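Local structure of SnoaL-like domain-containing protein (Methylibium petroleiphilum PM1, 3G16) at residues D21-A26 with H60-A65; G46-A51 with A122-P127; E90-K95 with D99-G104. The protein is of unknown function but has the cystatin-like fold of the SnoaL-like (NTF2 clan) family and may bind a small molecule. All coordinates share one frame; numbering follows the deposited sequence. Where two conformers were deposited one is given.

Contact 1. Residues D21-A26 with H60-A65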
loop_
_atom_site.group_PDB
_atom_site.type_symbol
_atom_site.label_atom_id
_atom_site.label_comp_id
_atom_site.label_asym_id
_atom_site.label_seq_id
_atom_site.Cartn_x
_atom_site.Cartn_y
_atom_site.Cartn_z
ATOM N N ASP A 21 -14.449 -11.914 1.703
ATOM C CA ASP A 21 -15.388 -12.892 2.285
ATOM C C ASP A 21 -14.897 -14.296 1.977
ATOM O O ASP A 21 -14.847 -15.169 2.809
ATOM C CB ASP A 21 -16.790 -12.720 1.740
ATOM C CG ASP A 21 -17.520 -11.499 2.300
ATOM O OD1 ASP A 21 -16.985 -10.778 3.126
ATOM O OD2 ASP A 21 -18.682 -11.280 1.808
ATOM N N GLY A 22 -14.592 -14.520 0.716
ATOM C CA GLY A 22 -14.113 -15.819 0.279
ATOM C C GLY A 22 -12.837 -16.245 0.978
ATOM O O GLY A 22 -12.650 -17.418 1.300
ATOM N N CYS A 23 -11.938 -15.288 1.174
ATOM C CA CYS A 23 -10.727 -15.567 1.948
ATOM C C CYS A 23 -11.085 -16.067 3.347
ATOM O O CYS A 23 -10.649 -17.127 3.769
ATOM C CB CYS A 23 -9.863 -14.306 2.106
ATOM S SG CYS A 23 -9.054 -13.757 0.559
ATOM N N ASN A 24 -11.918 -15.308 4.069
ATOM C CA ASN A 24 -12.257 -15.722 5.438
ATOM C C ASN A 24 -13.013 -17.030 5.499
ATOM O O ASN A 24 -12.875 -17.793 6.446
ATOM C CB ASN A 24 -12.975 -14.604 6.201
ATOM C CG ASN A 24 -12.049 -13.469 6.504
ATOM O OD1 ASN A 24 -10.835 -13.699 6.602
ATOM N ND2 ASN A 24 -12.565 -12.259 6.662
ATOM N N GLU A 25 -13.801 -17.293 4.453
ATOM C CA GLU A 25 -14.621 -18.502 4.360
ATOM C C GLU A 25 -13.846 -19.690 3.801
ATOM O O GLU A 25 -14.425 -20.799 3.690
ATOM C CB GLU A 25 -15.873 -18.221 3.500
ATOM C CG GLU A 25 -16.876 -17.280 4.148
ATOM C CD GLU A 25 -17.949 -16.706 3.237
ATOM O OE1 GLU A 25 -17.792 -16.788 2.013
ATOM O OE2 GLU A 25 -18.899 -16.109 3.787
ATOM N N ALA A 26 -12.588 -19.490 3.432
ATOM C CA ALA A 26 -11.821 -20.573 2.835
ATOM C C ALA A 26 -12.585 -21.201 1.660
ATOM O O ALA A 26 -12.630 -22.410 1.490
ATOM C CB ALA A 26 -11.421 -21.600 3.896
ATOM N N HIS A 60 -6.189 -21.270 -3.486
ATOM C CA HIS A 60 -5.722 -22.454 -2.775
ATOM C C HIS A 60 -4.832 -22.060 -1.602
ATOM O O HIS A 60 -4.932 -22.642 -0.500
ATOM C CB HIS A 60 -4.968 -23.379 -3.742
ATOM C CG HIS A 60 -4.568 -24.675 -3.117
ATOM N ND1 HIS A 60 -5.510 -25.481 -2.516
ATOM C CD2 HIS A 60 -3.392 -25.349 -3.062
ATOM C CE1 HIS A 60 -4.929 -26.595 -2.103
ATOM N NE2 HIS A 60 -3.645 -26.524 -2.385
ATOM N N ARG A 61 -3.949 -21.088 -1.832
ATOM C CA ARG A 61 -2.993 -20.711 -0.807
ATOM C C ARG A 61 -3.676 -19.994 0.356
ATOM O O ARG A 61 -3.358 -20.255 1.509
ATOM C CB ARG A 61 -1.822 -19.954 -1.447
ATOM C CG ARG A 61 -0.985 -20.931 -2.352
ATOM C CD ARG A 61 -0.030 -20.289 -3.278
ATOM N NE ARG A 61 0.351 -21.228 -4.323
ATOM C CZ ARG A 61 1.205 -20.936 -5.311
ATOM N NH1 ARG A 61 1.907 -19.809 -5.305
ATOM N NH2 ARG A 61 1.425 -21.821 -6.274
ATOM N N TRP A 62 -4.680 -19.171 0.074
ATOM C CA TRP A 62 -5.412 -18.555 1.186
ATOM C C TRP A 62 -6.253 -19.607 1.902
ATOM O O TRP A 62 -6.368 -19.550 3.119
ATOM C CB TRP A 62 -6.259 -17.387 0.758
ATOM C CG TRP A 62 -5.550 -16.201 0.240
ATOM C CD1 TRP A 62 -6.001 -15.369 -0.733
ATOM C CD2 TRP A 62 -4.266 -15.664 0.648
ATOM N NE1 TRP A 62 -5.117 -14.353 -0.962
ATOM C CE2 TRP A 62 -4.049 -14.505 -0.126
ATOM C CE3 TRP A 62 -3.281 -16.019 1.595
ATOM C CZ2 TRP A 62 -2.909 -13.718 0.004
ATOM C CZ3 TRP A 62 -2.142 -15.195 1.725
ATOM C CH2 TRP A 62 -1.968 -14.082 0.908
ATOM N N ARG A 63 -6.831 -20.598 1.212
ATOM C CA ARG A 63 -7.558 -21.636 1.898
ATOM C C ARG A 63 -6.610 -22.363 2.869
ATOM O O ARG A 63 -6.978 -22.626 4.024
ATOM C CB ARG A 63 -8.118 -22.623 0.906
ATOM C CG ARG A 63 -8.792 -23.800 1.610
ATOM C CD ARG A 63 -9.005 -24.873 0.687
ATOM N NE ARG A 63 -9.457 -26.082 1.328
ATOM C CZ ARG A 63 -9.311 -27.250 0.747
ATOM N NH1 ARG A 63 -8.689 -27.315 -0.446
ATOM N NH2 ARG A 63 -9.760 -28.340 1.358
ATOM N N THR A 64 -5.386 -22.644 2.445
ATOM C CA THR A 64 -4.382 -23.282 3.277
ATOM C C THR A 64 -4.095 -22.435 4.520
ATOM O O THR A 64 -3.949 -22.946 5.635
ATOM C CB THR A 64 -3.090 -23.462 2.440
ATOM O OG1 THR A 64 -3.378 -24.293 1.301
ATOM C CG2 THR A 64 -1.974 -24.069 3.273
ATOM N N ALA A 65 -3.998 -21.129 4.304
ATOM C CA ALA A 65 -3.700 -20.219 5.402
ATOM C C ALA A 65 -4.801 -20.255 6.443
ATOM O O ALA A 65 -4.531 -20.253 7.665
ATOM C CB ALA A 65 -3.510 -18.782 4.905
#
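Cys23 and Trp62 join the last turn of helix 9-24 to helix 55-69 through a sulfur-aromatic contact. The thiol SG of Cys23 lies 3.7 Å from CD1 of Trp62, on the pyrrole side of the indole. Measured to the centroid of that five-membered ring it stands 4.4 Å off, 43° from the ring normal, so sulfur meets the ring obliquely. Both side chains start alike: SG of Cys23 (chi1 -70°) and CG of Trp62 (chi1 -65°) each stand beside their own backbone N, which sets SG beside CD1 of the indole.

Apolar packing continues at Ala26, whose methyl CB rests 4.1 Å from CG of Arg63, with the Ala26 carbonyl oxygen equally near that carbon. The backbones come close here, 4.5 Å from CA of Ala26 to CA of Arg63. Ala26 has left the helix with positive phi and closes a Schellman motif, one of whose bonds runs from Ala26 N to Cys23 O over 3.1 Å.

The polar groups look elsewhere. From CG the extended chain of Arg63 carries its guanidinium past Ala26 to salt bridges with Glu67 and Glu28, while Trp62 NE1 is hydrogen-bonded to Tyr19 OH. Trp73 and Phe52 each meet the Trp62 ring in edge-to-face fashion, and an unidentified bound ligand comes within about 3 Å of this side chain. Such helix-on-helix packing, with a tryptophan ring that meets a cysteine and two further aromatic residues, is consistent with the helical cover over the curved sheet in the NTF2-like, cystatin-like fold.

Contact 2. Residues G46-A51 with A122-P127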
loop_
_atom_site.group_PDB
_atom_site.type_symbol
_atom_site.label_atom_id
_atom_site.label_comp_id
_atom_site.label_asym_id
_atom_site.label_seq_id
_atom_site.Cartn_x
_atom_site.Cartn_y
_atom_site.Cartn_z
ATOM N N GLY A 46 10.797 -12.409 -0.671
ATOM C CA GLY A 46 11.104 -13.215 0.495
ATOM C C GLY A 46 9.881 -13.838 1.098
ATOM O O GLY A 46 10.006 -14.721 1.966
HETATM N N MSE A 47 8.705 -13.445 0.623
HETATM C CA MSE A 47 7.462 -13.954 1.157
HETATM C C MSE A 47 6.796 -14.983 0.267
HETATM O O MSE A 47 6.653 -14.765 -0.931
HETATM C CB MSE A 47 6.441 -12.836 1.355
HETATM C CG MSE A 47 6.777 -11.812 2.397
HETATM SE SE MSE A 47 7.081 -12.565 4.170
HETATM C CE MSE A 47 5.503 -13.323 4.370
ATOM N N TYR A 48 6.422 -16.095 0.907
ATOM C CA TYR A 48 5.582 -17.124 0.324
ATOM C C TYR A 48 6.227 -17.711 -0.911
ATOM O O TYR A 48 5.521 -18.193 -1.804
ATOM C CB TYR A 48 4.147 -16.597 0.067
ATOM C CG TYR A 48 3.434 -15.970 1.259
ATOM C CD1 TYR A 48 3.589 -16.472 2.559
ATOM C CD2 TYR A 48 2.599 -14.848 1.101
ATOM C CE1 TYR A 48 2.945 -15.894 3.643
ATOM C CE2 TYR A 48 1.943 -14.277 2.201
ATOM C CZ TYR A 48 2.108 -14.798 3.456
ATOM O OH TYR A 48 1.474 -14.233 4.570
ATOM N N GLY A 49 7.547 -17.675 -0.979
ATOM C CA GLY A 49 8.332 -18.186 -2.089
ATOM C C GLY A 49 8.243 -17.474 -3.404
ATOM O O GLY A 49 8.827 -17.888 -4.376
ATOM N N GLY A 50 7.540 -16.325 -3.425
ATOM C CA GLY A 50 7.341 -15.581 -4.647
ATOM C C GLY A 50 5.858 -15.301 -4.875
ATOM O O GLY A 50 5.048 -15.411 -3.981
ATOM N N ALA A 51 5.563 -14.903 -6.101
ATOM C CA ALA A 51 4.186 -14.493 -6.447
ATOM C C ALA A 51 3.273 -15.698 -6.480
ATOM O O ALA A 51 3.705 -16.872 -6.590
ATOM C CB ALA A 51 4.177 -13.846 -7.850
ATOM N N ALA A 122 0.989 -6.423 -2.781
ATOM C CA ALA A 122 0.864 -6.186 -1.338
ATOM C C ALA A 122 2.166 -5.766 -0.670
ATOM O O ALA A 122 3.259 -6.217 -1.032
ATOM C CB ALA A 122 0.347 -7.440 -0.629
ATOM N N PHE A 123 1.996 -4.889 0.313
ATOM C CA PHE A 123 3.072 -4.246 1.081
ATOM C C PHE A 123 2.731 -4.402 2.545
ATOM O O PHE A 123 1.546 -4.483 2.898
ATOM C CB PHE A 123 3.174 -2.776 0.719
ATOM C CG PHE A 123 3.364 -2.569 -0.761
ATOM C CD1 PHE A 123 4.609 -2.565 -1.333
ATOM C CD2 PHE A 123 2.275 -2.472 -1.601
ATOM C CE1 PHE A 123 4.792 -2.420 -2.715
ATOM C CE2 PHE A 123 2.431 -2.328 -2.986
ATOM C CZ PHE A 123 3.686 -2.295 -3.520
ATOM N N TYR A 124 3.744 -4.394 3.398
ATOM C CA TYR A 124 3.560 -4.686 4.812
ATOM C C TYR A 124 3.971 -3.600 5.754
ATOM O O TYR A 124 4.931 -2.869 5.493
ATOM C CB TYR A 124 4.393 -5.905 5.208
ATOM C CG TYR A 124 4.059 -7.233 4.579
ATOM C CD1 TYR A 124 2.835 -7.478 3.941
ATOM C CD2 TYR A 124 4.951 -8.298 4.711
ATOM C CE1 TYR A 124 2.535 -8.773 3.423
ATOM C CE2 TYR A 124 4.651 -9.556 4.204
ATOM C CZ TYR A 124 3.464 -9.766 3.562
ATOM O OH TYR A 124 3.142 -11.013 3.092
ATOM N N ALA A 125 3.310 -3.559 6.923
ATOM C CA ALA A 125 3.764 -2.720 8.023
ATOM C C ALA A 125 4.867 -3.467 8.762
ATOM O O ALA A 125 4.749 -3.778 9.958
ATOM C CB ALA A 125 2.596 -2.422 8.981
ATOM N N SER A 126 5.955 -3.766 8.048
ATOM C CA SER A 126 7.074 -4.489 8.601
ATOM C C SER A 126 8.334 -3.650 8.367
ATOM O O SER A 126 8.470 -3.035 7.310
ATOM C CB SER A 126 7.148 -5.867 7.957
ATOM O OG SER A 126 8.196 -6.628 8.532
ATOM N N PRO A 127 9.243 -3.594 9.339
ATOM C CA PRO A 127 10.414 -2.766 9.116
ATOM C C PRO A 127 11.284 -3.250 7.960
ATOM O O PRO A 127 11.255 -4.423 7.577
ATOM C CB PRO A 127 11.150 -2.853 10.468
ATOM C CG PRO A 127 10.743 -4.047 11.075
ATOM C CD PRO A 127 9.280 -4.253 10.643
#
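Met47, Tyr48 and Tyr124 form a small cluster of van der Waals and Met-aromatic contacts between the loop linking strands 39-42 and 52-53 and the end of strand 116-124. No hydrogen bond crosses it directly; the phenol end of Tyr124 abuts two consecutive loop side chains.

Met47, present as selenomethionine, arrives from the direction opposite to Tyr124. Its CG packs 3.6 Å from CE2 of Tyr124, and its SE sits at the edge of that ring, in the ring plane, 5.2 Å from the centroid and 87° off the normal. Bends at chi2 (-57°) and chi3 (-59°) fold the chain back on itself, and the methyl CE ends 3.5 Å from Tyr124 OH. The same methyl lies over one face of the Tyr48 ring, toward its rim, so the one methyl touches both tyrosines.

Tyr48 brings CE2 to 3.6 Å from Tyr124 OH, which approaches the Tyr48 ring at a slant. A type I' turn from Met47 to Gly50, closed by Gly50 N to Met47 O at 3.1 Å, presents these neighbouring side chains to the strand. Beyond the cluster, Met47 packs on Gln128 of the second subunit, and Phe43 meets the Tyr48 ring edge to face.

Although Tyr48 OH and Tyr124 OH are only 3.9 Å apart, each is hydrogen-bonded to a different oxygen of an unidentified ligand, probably from the crystallisation liquor. The chemistry is thus two-sided: carbon and selenium surfaces set the rings in place, beside a pair of nearby hydroxyls that here bind the ligand's oxygens, consistent with a polar spot in a ligand pocket.

Contact 3. Residues E90-K95 with D99-G104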
loop_
_atom_site.group_PDB
_atom_site.type_symbol
_atom_site.label_atom_id
_atom_site.label_comp_id
_atom_site.label_asym_id
_atom_site.label_seq_id
_atom_site.Cartn_x
_atom_site.Cartn_y
_atom_site.Cartn_z
ATOM N N GLU A 90 -6.238 -1.067 2.742
ATOM C CA GLU A 90 -5.433 -1.209 3.965
ATOM C C GLU A 90 -6.095 -2.354 4.691
ATOM O O GLU A 90 -7.324 -2.355 4.823
ATOM C CB GLU A 90 -5.447 0.035 4.837
ATOM C CG GLU A 90 -4.505 0.017 6.008
ATOM C CD GLU A 90 -4.670 1.234 6.898
ATOM O OE1 GLU A 90 -5.813 1.769 6.963
ATOM O OE2 GLU A 90 -3.686 1.645 7.528
ATOM N N TRP A 91 -5.313 -3.357 5.067
ATOM C CA TRP A 91 -5.858 -4.585 5.592
ATOM C C TRP A 91 -5.123 -5.088 6.834
ATOM O O TRP A 91 -4.001 -4.638 7.144
ATOM C CB TRP A 91 -5.842 -5.674 4.481
ATOM C CG TRP A 91 -4.488 -5.857 3.844
ATOM C CD1 TRP A 91 -4.124 -5.367 2.628
ATOM C CD2 TRP A 91 -3.318 -6.526 4.363
ATOM N NE1 TRP A 91 -2.801 -5.658 2.362
ATOM C CE2 TRP A 91 -2.289 -6.393 3.392
ATOM C CE3 TRP A 91 -3.055 -7.263 5.516
ATOM C CZ2 TRP A 91 -1.007 -6.929 3.575
ATOM C CZ3 TRP A 91 -1.782 -7.800 5.699
ATOM C CH2 TRP A 91 -0.776 -7.623 4.723
ATOM N N THR A 92 -5.728 -6.053 7.504
ATOM C CA THR A 92 -5.100 -6.751 8.609
ATOM C C THR A 92 -5.266 -8.232 8.342
ATOM O O THR A 92 -6.361 -8.695 7.996
ATOM C CB THR A 92 -5.698 -6.399 9.974
ATOM O OG1 THR A 92 -5.529 -4.985 10.192
ATOM C CG2 THR A 92 -5.014 -7.170 11.127
ATOM N N HIS A 93 -4.167 -8.956 8.490
ATOM C CA HIS A 93 -4.122 -10.405 8.424
ATOM C C HIS A 93 -3.884 -10.882 9.870
ATOM O O HIS A 93 -2.776 -10.758 10.418
ATOM C CB HIS A 93 -3.003 -10.842 7.467
ATOM C CG HIS A 93 -2.848 -12.331 7.346
ATOM N ND1 HIS A 93 -1.963 -12.904 6.455
ATOM C CD2 HIS A 93 -3.512 -13.352 7.938
ATOM C CE1 HIS A 93 -2.038 -14.226 6.580
ATOM N NE2 HIS A 93 -2.980 -14.524 7.464
ATOM N N PHE A 94 -4.927 -11.391 10.508
ATOM C CA PHE A 94 -4.842 -11.942 11.840
ATOM C C PHE A 94 -4.464 -13.404 11.691
ATOM O O PHE A 94 -5.226 -14.187 11.158
ATOM C CB PHE A 94 -6.178 -11.846 12.583
ATOM C CG PHE A 94 -6.551 -10.448 12.993
ATOM C CD1 PHE A 94 -5.971 -9.886 14.093
ATOM C CD2 PHE A 94 -7.474 -9.710 12.266
ATOM C CE1 PHE A 94 -6.297 -8.576 14.482
ATOM C CE2 PHE A 94 -7.808 -8.404 12.645
ATOM C CZ PHE A 94 -7.180 -7.860 13.750
ATOM N N LYS A 95 -3.266 -13.761 12.140
ATOM C CA LYS A 95 -2.808 -15.163 12.113
ATOM C C LYS A 95 -3.240 -15.711 13.463
ATOM O O LYS A 95 -2.447 -15.893 14.385
ATOM C CB LYS A 95 -1.299 -15.220 11.906
ATOM C CG LYS A 95 -0.904 -14.687 10.568
ATOM C CD LYS A 95 0.573 -14.543 10.514
ATOM C CE LYS A 95 1.036 -14.025 9.256
ATOM N NZ LYS A 95 2.523 -14.028 9.431
ATOM N N ASP A 99 -1.341 -16.220 17.302
ATOM C CA ASP A 99 -1.485 -15.005 18.047
ATOM C C ASP A 99 -0.568 -13.912 17.467
ATOM O O ASP A 99 0.127 -13.200 18.200
ATOM C CB ASP A 99 -1.178 -15.221 19.541
ATOM C CG ASP A 99 -1.724 -14.099 20.412
ATOM O OD1 ASP A 99 -2.779 -13.512 20.044
ATOM O OD2 ASP A 99 -1.120 -13.834 21.477
ATOM N N LYS A 100 -0.598 -13.776 16.144
ATOM C CA LYS A 100 0.184 -12.751 15.451
ATOM C C LYS A 100 -0.726 -11.924 14.581
ATOM O O LYS A 100 -1.815 -12.369 14.150
ATOM C CB LYS A 100 1.280 -13.354 14.581
ATOM C CG LYS A 100 2.279 -14.087 15.451
ATOM C CD LYS A 100 3.366 -14.761 14.704
ATOM C CE LYS A 100 4.427 -13.806 14.315
ATOM N NZ LYS A 100 5.724 -14.556 14.209
ATOM N N VAL A 101 -0.323 -10.682 14.404
ATOM C CA VAL A 101 -1.052 -9.713 13.609
ATOM C C VAL A 101 -0.103 -9.102 12.589
ATOM O O VAL A 101 1.029 -8.713 12.937
ATOM C CB VAL A 101 -1.622 -8.578 14.466
ATOM C CG1 VAL A 101 -2.374 -7.575 13.623
ATOM C CG2 VAL A 101 -2.535 -9.146 15.570
ATOM N N LEU A 102 -0.502 -9.099 11.328
ATOM C CA LEU A 102 0.271 -8.460 10.258
ATOM C C LEU A 102 -0.664 -7.484 9.560
ATOM O O LEU A 102 -1.716 -7.888 9.091
ATOM C CB LEU A 102 0.782 -9.476 9.250
ATOM C CG LEU A 102 1.460 -8.966 7.961
ATOM C CD1 LEU A 102 2.707 -8.098 8.297
ATOM C CD2 LEU A 102 1.798 -10.136 7.028
ATOM N N ARG A 103 -0.322 -6.198 9.527
ATOM C CA ARG A 103 -1.095 -5.213 8.791
ATOM C C ARG A 103 -0.322 -4.789 7.547
ATOM O O ARG A 103 0.885 -4.903 7.465
ATOM C CB ARG A 103 -1.401 -4.032 9.669
ATOM C CG ARG A 103 -2.120 -4.468 10.950
ATOM C CD ARG A 103 -2.773 -3.307 11.591
ATOM N NE ARG A 103 -3.137 -3.462 13.015
ATOM C CZ ARG A 103 -4.368 -3.609 13.498
ATOM N NH1 ARG A 103 -5.416 -3.736 12.716
ATOM N NH2 ARG A 103 -4.553 -3.594 14.806
ATOM N N GLY A 104 -1.038 -4.298 6.571
ATOM C CA GLY A 104 -0.445 -3.866 5.320
ATOM C C GLY A 104 -1.388 -3.127 4.427
ATOM O O GLY A 104 -2.506 -2.790 4.825
#
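Thr92 OG1 is gripped from both neighbouring strands, by Arg103 across this beta hairpin and by Asp76 of strand 71-81. Arg103 NH1 donates to it over 2.8 Å, with a bent N-H...O angle of 138° and the oxygen somewhat tilted from the guanidinium plane. The same guanidinium reaches Glu136 of the second subunit, in a salt bridge, and the carbonyl of Arg148 of that subunit, tying the hairpin to the dimer interface. Strands 90-95 and 100-104 are antiparallel, and the turn end carries a G1 bulge, with Asp99 and Lys100 both opposite Lys95.

On the other face Trp91 takes the cramped rotamer between backbone N and carbonyl carbon (chi1 53°), which lays its indole across the neighbouring strand. Gly104 CA sits 3.7 Å from the centroid of the six-membered ring, 16° off the normal, a CH-pi contact that leaves no room for a beta carbon. Farther along, Trp91 CZ3 touches Leu102 CG at 4.1 Å. A serine in place of Trp91 would probably strip the CH-pi cover from Gly104 CA and open a gap beside Leu102. Between the strands, His93 N donates almost straight down the carbonyl of Leu102, 2.7 Å from its O.

From the N terminus, helix 9-24 meets helix 55-69 in contact 1, closing a loop that includes the first short strands of the sheet. Contact 2 opens within that loop, at 46-51, and closes only at 122-127, so the two cross. Contact 3 is local, a hairpin formed and completed within the long span of contact 2. Contacts 1 and 2 also touch in space: Trp62 CH2 packs 4.1 Å from Tyr48 CE2. Contacts 2 and 3 share a sheet, where Ala125 N lies 2.8 Å from Arg103 O, a probable hydrogen bond. Together they tie helices, loop and sheet; Trp62, Tyr124 and His93 each approach bound unidentified ligand, consistent with a shared pocket. All three contacts have residues meeting the second subunit.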